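PDB 2NVO: Ro sixty-related protein, RSR from Deinococcus radiodurans, which binds several small RNAs that accumulate during recovery from ultraviolet irradiation and contributes to the bacterium's resistance to that radiation. Local coordinates for residues S39-G51 / R78-V90. Sequence-based numbering, arbitrary orientation.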
ATOM      1  N   SER A  39      -2.962 -14.050  22.817  1.00 40.45           N
ATOM      2  CA  SER A  39      -2.944 -15.222  21.945  1.00 41.40           C
ATOM      3  C   SER A  39      -1.841 -15.126  20.896  1.00 39.60           C
ATOM      4  O   SER A  39      -1.708 -14.099  20.230  1.00 37.00           O
ATOM      5  CB  SER A  39      -4.290 -15.385  21.245  1.00 36.19           C
ATOM      6  OG  SER A  39      -4.231 -16.430  20.286  1.00 39.30           O
ATOM      7  N   ASP A  40      -1.061 -16.198  20.748  1.00 38.85           N
ATOM      8  CA  ASP A  40       0.036 -16.228  19.780  1.00 37.63           C
ATOM      9  C   ASP A  40      -0.469 -15.923  18.376  1.00 35.93           C
ATOM     10  O   ASP A  40       0.139 -15.138  17.649  1.00 34.61           O
ATOM     11  CB  ASP A  40       0.744 -17.592  19.770  1.00 37.47           C
ATOM     12  CG  ASP A  40       1.500 -17.884  21.055  1.00 40.58           C
ATOM     13  OD1 ASP A  40       1.788 -16.944  21.828  1.00 37.12           O
ATOM     14  OD2 ASP A  40       1.816 -19.072  21.287  1.00 45.43           O
ATOM     15  N   GLU A  41      -1.577 -16.554  18.000  1.00 34.66           N
ATOM     16  CA  GLU A  41      -2.165 -16.371  16.679  1.00 37.14           C
ATOM     17  C   GLU A  41      -2.440 -14.894  16.391  1.00 34.39           C
ATOM     18  O   GLU A  41      -2.108 -14.382  15.318  1.00 32.81           O
ATOM     19  CB  GLU A  41      -3.475 -17.164  16.547  1.00 40.78           C
ATOM     20  CG  GLU A  41      -3.326 -18.685  16.507  1.00 44.69           C
ATOM     21  CD  GLU A  41      -3.365 -19.340  17.891  1.00 46.00           C
ATOM     22  OE1 GLU A  41      -3.748 -20.528  17.970  1.00 50.54           O
ATOM     23  OE2 GLU A  41      -3.016 -18.676  18.896  1.00 40.07           O
ATOM     24  N   SER A  42      -3.054 -14.218  17.352  1.00 35.71           N
ATOM     25  CA  SER A  42      -3.477 -12.840  17.158  1.00 34.47           C
ATOM     26  C   SER A  42      -2.300 -11.888  17.188  1.00 28.61           C
ATOM     27  O   SER A  42      -2.262 -10.918  16.436  1.00 27.11           O
ATOM     28  CB  SER A  42      -4.494 -12.435  18.225  1.00 34.56           C
ATOM     29  OG  SER A  42      -5.705 -13.142  18.046  1.00 40.41           O
ATOM     30  N   ARG A  43      -1.352 -12.157  18.077  1.00 29.19           N
ATOM     31  CA  ARG A  43      -0.199 -11.287  18.227  1.00 31.03           C
ATOM     32  C   ARG A  43       0.700 -11.383  16.999  1.00 25.40           C
ATOM     33  O   ARG A  43       1.244 -10.386  16.544  1.00 24.80           O
ATOM     34  CB  ARG A  43       0.583 -11.620  19.498  1.00 28.98           C
ATOM     35  CG  ARG A  43       1.588 -10.545  19.870  1.00 32.34           C
ATOM     36  CD  ARG A  43       2.325 -10.864  21.162  1.00 30.64           C
ATOM     37  NE  ARG A  43       3.406  -9.912  21.415  1.00 28.89           N
ATOM     38  CZ  ARG A  43       4.093  -9.854  22.554  1.00 31.39           C
ATOM     39  NH1 ARG A  43       3.806 -10.689  23.545  1.00 32.13           N
ATOM     40  NH2 ARG A  43       5.060  -8.962  22.705  1.00 31.87           N
ATOM     41  N   LEU A  44       0.851 -12.588  16.467  1.00 25.58           N
ATOM     42  CA  LEU A  44       1.649 -12.785  15.264  1.00 25.50           C
ATOM     43  C   LEU A  44       0.955 -12.182  14.044  1.00 23.20           C
ATOM     44  O   LEU A  44       1.610 -11.594  13.187  1.00 20.64           O
ATOM     45  CB  LEU A  44       1.935 -14.270  15.022  1.00 26.36           C
ATOM     46  CG  LEU A  44       2.732 -14.579  13.751  1.00 27.07           C
ATOM     47  CD1 LEU A  44       4.148 -14.015  13.864  1.00 25.03           C
ATOM     48  CD2 LEU A  44       2.771 -16.069  13.460  1.00 27.43           C
ATOM     49  N   THR A  45      -0.367 -12.326  13.962  1.00 21.99           N
ATOM     50  CA  THR A  45      -1.101 -11.755  12.836  1.00 22.47           C
ATOM     51  C   THR A  45      -0.917 -10.234  12.822  1.00 18.11           C
ATOM     52  O   THR A  45      -0.713  -9.627  11.766  1.00 16.65           O
ATOM     53  CB  THR A  45      -2.613 -12.107  12.873  1.00 24.46           C
ATOM     54  OG1 THR A  45      -2.798 -13.488  12.534  1.00 23.89           O
ATOM     55  CG2 THR A  45      -3.379 -11.269  11.870  1.00 22.55           C
ATOM     56  N   ARG A  46      -0.971  -9.624  13.998  1.00 17.35           N
ATOM     57  CA  ARG A  46      -0.790  -8.178  14.072  1.00 20.15           C
ATOM     58  C   ARG A  46       0.584  -7.772  13.560  1.00 17.57           C
ATOM     59  O   ARG A  46       0.722  -6.803  12.833  1.00 16.39           O
ATOM     60  CB  ARG A  46      -1.000  -7.647  15.486  1.00 19.55           C
ATOM     61  CG  ARG A  46      -0.919  -6.119  15.553  1.00 19.45           C
ATOM     62  CD  ARG A  46      -1.452  -5.578  16.876  1.00 24.22           C
ATOM     63  NE  ARG A  46      -2.901  -5.718  16.955  1.00 26.01           N
ATOM     64  CZ  ARG A  46      -3.667  -5.126  17.867  1.00 25.31           C
ATOM     65  NH1 ARG A  46      -3.118  -4.349  18.792  1.00 25.78           N
ATOM     66  NH2 ARG A  46      -4.986  -5.313  17.852  1.00 26.08           N
ATOM     67  N   PHE A  47       1.604  -8.523  13.953  1.00 17.23           N
ATOM     68  CA  PHE A  47       2.949  -8.254  13.485  1.00 18.31           C
ATOM     69  C   PHE A  47       3.050  -8.422  11.966  1.00 15.35           C
ATOM     70  O   PHE A  47       3.731  -7.654  11.282  1.00 16.72           O
ATOM     71  CB  PHE A  47       3.948  -9.165  14.200  1.00 16.85           C
ATOM     72  CG  PHE A  47       5.329  -9.104  13.633  1.00 17.59           C
ATOM     73  CD1 PHE A  47       6.253  -8.191  14.120  1.00 19.96           C
ATOM     74  CD2 PHE A  47       5.707  -9.959  12.612  1.00 17.63           C
ATOM     75  CE1 PHE A  47       7.537  -8.127  13.583  1.00 19.58           C
ATOM     76  CE2 PHE A  47       6.985  -9.896  12.075  1.00 17.24           C
ATOM     77  CZ  PHE A  47       7.895  -8.985  12.569  1.00 18.10           C
ATOM     78  N   LEU A  48       2.379  -9.436  11.442  1.00 12.46           N
ATOM     79  CA  LEU A  48       2.384  -9.699  10.003  1.00 14.04           C
ATOM     80  C   LEU A  48       1.718  -8.603   9.176  1.00 14.83           C
ATOM     81  O   LEU A  48       2.153  -8.304   8.072  1.00 13.75           O
ATOM     82  CB  LEU A  48       1.706 -11.033   9.712  1.00 16.51           C
ATOM     83  CG  LEU A  48       2.490 -12.257  10.170  1.00 17.99           C
ATOM     84  CD1 LEU A  48       1.629 -13.506  10.073  1.00 19.87           C
ATOM     85  CD2 LEU A  48       3.749 -12.394   9.318  1.00 17.76           C
ATOM     86  N   VAL A  49       0.662  -8.002   9.708  1.00 15.52           N
ATOM     87  CA  VAL A  49      -0.043  -6.948   8.981  1.00 15.64           C
ATOM     88  C   VAL A  49       0.613  -5.586   9.137  1.00 15.88           C
ATOM     89  O   VAL A  49       0.829  -4.880   8.159  1.00 17.62           O
ATOM     90  CB  VAL A  49      -1.520  -6.828   9.426  1.00 20.62           C
ATOM     91  CG1 VAL A  49      -2.163  -5.561   8.837  1.00 17.62           C
ATOM     92  CG2 VAL A  49      -2.291  -8.062   9.030  1.00 19.93           C
ATOM     93  N   LEU A  50       0.904  -5.206  10.374  1.00 15.69           N
ATOM     94  CA  LEU A  50       1.434  -3.878  10.652  1.00 17.20           C
ATOM     95  C   LEU A  50       2.936  -3.806  10.429  1.00 16.81           C
ATOM     96  O   LEU A  50       3.455  -2.759  10.084  1.00 17.67           O
ATOM     97  CB  LEU A  50       1.116  -3.460  12.087  1.00 17.41           C
ATOM     98  CG  LEU A  50      -0.371  -3.404  12.431  1.00 16.15           C
ATOM     99  CD1 LEU A  50      -0.577  -2.890  13.850  1.00 16.71           C
ATOM    100  CD2 LEU A  50      -1.099  -2.544  11.428  1.00 16.04           C
ATOM    101  N   GLY A  51       3.630  -4.919  10.638  1.00 16.33           N
ATOM    102  CA  GLY A  51       5.073  -4.948  10.494  1.00 17.95           C
ATOM    103  C   GLY A  51       5.710  -4.464  11.775  1.00 20.47           C
ATOM    104  O   GLY A  51       6.877  -4.086  11.800  1.00 22.14           O
ATOM    105  N   ARG A  78       9.178 -22.023  19.772  1.00 42.91           N
ATOM    106  CA  ARG A  78       8.155 -22.694  20.562  1.00 42.67           C
ATOM    107  C   ARG A  78       7.167 -23.481  19.701  1.00 44.08           C
ATOM    108  O   ARG A  78       6.900 -24.652  19.969  1.00 42.98           O
ATOM    109  CB  ARG A  78       7.408 -21.673  21.421  1.00 41.63           C
ATOM    110  CG  ARG A  78       6.828 -22.253  22.697  1.00 45.29           C
ATOM    111  CD  ARG A  78       5.913 -21.266  23.397  1.00 47.60           C
ATOM    112  NE  ARG A  78       6.335 -19.880  23.205  1.00 43.31           N
ATOM    113  CZ  ARG A  78       5.589 -18.952  22.618  1.00 41.70           C
ATOM    114  NH1 ARG A  78       6.048 -17.717  22.480  1.00 41.21           N
ATOM    115  NH2 ARG A  78       4.377 -19.257  22.174  1.00 39.66           N
ATOM    116  N   ASP A  79       6.632 -22.838  18.667  1.00 41.01           N
ATOM    117  CA  ASP A  79       5.644 -23.471  17.792  1.00 40.26           C
ATOM    118  C   ASP A  79       5.751 -22.956  16.350  1.00 39.34           C
ATOM    119  O   ASP A  79       4.911 -22.177  15.888  1.00 37.09           O
ATOM    120  CB  ASP A  79       4.229 -23.255  18.346  1.00 38.31           C
ATOM    121  CG  ASP A  79       3.162 -24.044  17.589  1.00 41.51           C
ATOM    122  OD1 ASP A  79       3.465 -24.625  16.520  1.00 41.06           O
ATOM    123  OD2 ASP A  79       2.006 -24.077  18.067  1.00 40.68           O
ATOM    124  N   ALA A  80       6.785 -23.406  15.648  1.00 38.54           N
ATOM    125  CA  ALA A  80       7.005 -23.023  14.257  1.00 36.31           C
ATOM    126  C   ALA A  80       5.831 -23.417  13.362  1.00 35.18           C
ATOM    127  O   ALA A  80       5.569 -22.769  12.345  1.00 34.83           O
ATOM    128  CB  ALA A  80       8.296 -23.635  13.738  1.00 33.09           C
ATOM    129  N   ALA A  81       5.120 -24.475  13.739  1.00 35.72           N
ATOM    130  CA  ALA A  81       4.009 -24.958  12.926  1.00 34.50           C
ATOM    131  C   ALA A  81       2.853 -23.961  12.874  1.00 31.38           C
ATOM    132  O   ALA A  81       2.255 -23.745  11.821  1.00 33.24           O
ATOM    133  CB  ALA A  81       3.526 -26.326  13.419  1.00 36.42           C
ATOM    134  N   LEU A  82       2.523 -23.357  14.006  1.00 35.33           N
ATOM    135  CA  LEU A  82       1.429 -22.400  14.004  1.00 36.29           C
ATOM    136  C   LEU A  82       1.913 -21.064  13.434  1.00 32.26           C
ATOM    137  O   LEU A  82       1.172 -20.378  12.734  1.00 31.58           O
ATOM    138  CB  LEU A  82       0.797 -22.249  15.395  1.00 36.40           C
ATOM    139  CG  LEU A  82       0.920 -20.952  16.197  1.00 38.89           C
ATOM    140  CD1 LEU A  82      -0.394 -20.625  16.864  1.00 38.26           C
ATOM    141  CD2 LEU A  82       2.025 -21.042  17.226  1.00 38.94           C
ATOM    142  N   ALA A  83       3.165 -20.715  13.722  1.00 34.54           N
ATOM    143  CA  ALA A  83       3.785 -19.541  13.117  1.00 32.66           C
ATOM    144  C   ALA A  83       3.580 -19.611  11.611  1.00 29.51           C
ATOM    145  O   ALA A  83       3.210 -18.630  10.976  1.00 27.16           O
ATOM    146  CB  ALA A  83       5.267 -19.489  13.451  1.00 29.51           C
ATOM    147  N   LEU A  84       3.789 -20.800  11.054  1.00 32.04           N
ATOM    148  CA  LEU A  84       3.673 -21.023   9.619  1.00 28.34           C
ATOM    149  C   LEU A  84       2.218 -20.983   9.148  1.00 31.27           C
ATOM    150  O   LEU A  84       1.921 -20.441   8.084  1.00 27.28           O
ATOM    151  CB  LEU A  84       4.276 -22.377   9.265  1.00 31.63           C
ATOM    152  CG  LEU A  84       5.110 -22.527   7.991  1.00 31.29           C
ATOM    153  CD1 LEU A  84       4.982 -23.952   7.459  1.00 31.45           C
ATOM    154  CD2 LEU A  84       4.714 -21.528   6.924  1.00 27.60           C
ATOM    155  N   ARG A  85       1.316 -21.580   9.922  1.00 30.84           N
ATOM    156  CA  ARG A  85      -0.094 -21.585   9.549  1.00 32.55           C
ATOM    157  C   ARG A  85      -0.662 -20.165   9.583  1.00 29.26           C
ATOM    158  O   ARG A  85      -1.376 -19.752   8.671  1.00 29.94           O
ATOM    159  CB  ARG A  85      -0.902 -22.516  10.462  1.00 35.42           C
ATOM    160  CG  ARG A  85      -2.393 -22.194  10.528  1.00 38.39           C
ATOM    161  CD  ARG A  85      -3.162 -23.225  11.358  1.00 39.40           C
ATOM    162  NE  ARG A  85      -2.448 -23.600  12.577  1.00 38.45           N
ATOM    163  CZ  ARG A  85      -2.649 -23.044  13.768  1.00 41.11           C
ATOM    164  NH1 ARG A  85      -3.554 -22.082  13.912  1.00 44.90           N
ATOM    165  NH2 ARG A  85      -1.945 -23.451  14.818  1.00 41.96           N
ATOM    166  N   VAL A  86      -0.334 -19.431  10.642  1.00 29.69           N
ATOM    167  CA  VAL A  86      -0.719 -18.030  10.778  1.00 28.65           C
ATOM    168  C   VAL A  86      -0.204 -17.221   9.580  1.00 29.18           C
ATOM    169  O   VAL A  86      -0.935 -16.434   8.978  1.00 30.06           O
ATOM    170  CB  VAL A  86      -0.184 -17.436  12.107  1.00 31.10           C
ATOM    171  CG1 VAL A  86      -0.525 -15.958  12.222  1.00 30.33           C
ATOM    172  CG2 VAL A  86      -0.737 -18.205  13.300  1.00 33.06           C
ATOM    173  N   THR A  87       1.054 -17.445   9.220  1.00 26.26           N
ATOM    174  CA  THR A  87       1.678 -16.720   8.120  1.00 25.29           C
ATOM    175  C   THR A  87       1.006 -16.992   6.781  1.00 26.59           C
ATOM    176  O   THR A  87       0.781 -16.070   6.004  1.00 24.61           O
ATOM    177  CB  THR A  87       3.198 -16.998   8.044  1.00 19.00           C
ATOM    178  OG1 THR A  87       3.815 -16.483   9.216  1.00 21.45           O
ATOM    179  CG2 THR A  87       3.828 -16.326   6.837  1.00 22.33           C
ATOM    180  N   LEU A  88       0.661 -18.246   6.511  1.00 27.71           N
ATOM    181  CA  LEU A  88      -0.020 -18.552   5.259  1.00 27.80           C
ATOM    182  C   LEU A  88      -1.431 -17.959   5.218  1.00 28.19           C
ATOM    183  O   LEU A  88      -1.860 -17.442   4.185  1.00 28.13           O
ATOM    184  CB  LEU A  88      -0.039 -20.061   4.991  1.00 32.43           C
ATOM    185  CG  LEU A  88       1.194 -20.599   4.251  1.00 29.87           C
ATOM    186  CD1 LEU A  88       2.475 -20.120   4.909  1.00 30.28           C
ATOM    187  CD2 LEU A  88       1.159 -22.121   4.194  1.00 33.65           C
ATOM    188  N   ASP A  89      -2.135 -18.030   6.347  1.00 30.28           N
ATOM    189  CA  ASP A  89      -3.458 -17.422   6.486  1.00 32.71           C
ATOM    190  C   ASP A  89      -3.433 -15.930   6.142  1.00 30.46           C
ATOM    191  O   ASP A  89      -4.325 -15.417   5.467  1.00 27.54           O
ATOM    192  CB  ASP A  89      -3.995 -17.603   7.913  1.00 33.70           C
ATOM    193  CG  ASP A  89      -4.514 -19.022   8.184  1.00 40.41           C
ATOM    194  OD1 ASP A  89      -4.962 -19.278   9.324  1.00 40.94           O
ATOM    195  OD2 ASP A  89      -4.469 -19.876   7.273  1.00 37.09           O
ATOM    196  N   VAL A  90      -2.412 -15.230   6.623  1.00 29.17           N
ATOM    197  CA  VAL A  90      -2.300 -13.802   6.358  1.00 25.82           C
ATOM    198  C   VAL A  90      -1.959 -13.536   4.893  1.00 26.25           C
ATOM    199  O   VAL A  90      -2.550 -12.652   4.270  1.00 28.95           O
ATOM    200  CB  VAL A  90      -1.263 -13.131   7.271  1.00 27.66           C
ATOM    201  CG1 VAL A  90      -0.967 -11.708   6.782  1.00 23.63           C
ATOM    202  CG2 VAL A  90      -1.745 -13.137   8.708  1.00 24.96           C
TER
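Val-86 packs on helix 40-50 as a knob among Glu-41, Leu-44, Thr-45 and Leu-48. Its CG1, anti to the backbone N (chi1 177°), does most of the touching, meeting Leu-44 CD2 at 3.5 Å and Thr-45 OG1 at 3.4 Å. The Thr-45 hydroxyl donates back to Glu-41 O, which also accepts from Thr-45 N on the opposite face of its carbonyl plane, so a polar atom can lie against the methyl with its proton already used. One turn on, Leu-48 CD1 reaches between Thr-87 CA and Val-90 CG2, the latter 3.7 Å away. Farther out, the Glu-41 chain, bent at chi2, crosses Leu-82 at about a right angle, its CD 3.4 Å from CD1 of the leucine. At the polar edge Arg-78 NH2 makes a salt bridge to Asp-40 OD2 (2.7 Å), although the hydrogen bond within it is weak and the two planes are turned 43° apart; NH1 pairs with Glu-74. Helix 70-78, through Leu-75, and helix 100-112, through Val-105, also pack against the pair. Helices 40-50 and 80-90, crossing at -47°, are thus joined by one knob-into-hole contact, that of Val-86, within the helical, HEAT-like TROVE horseshoe.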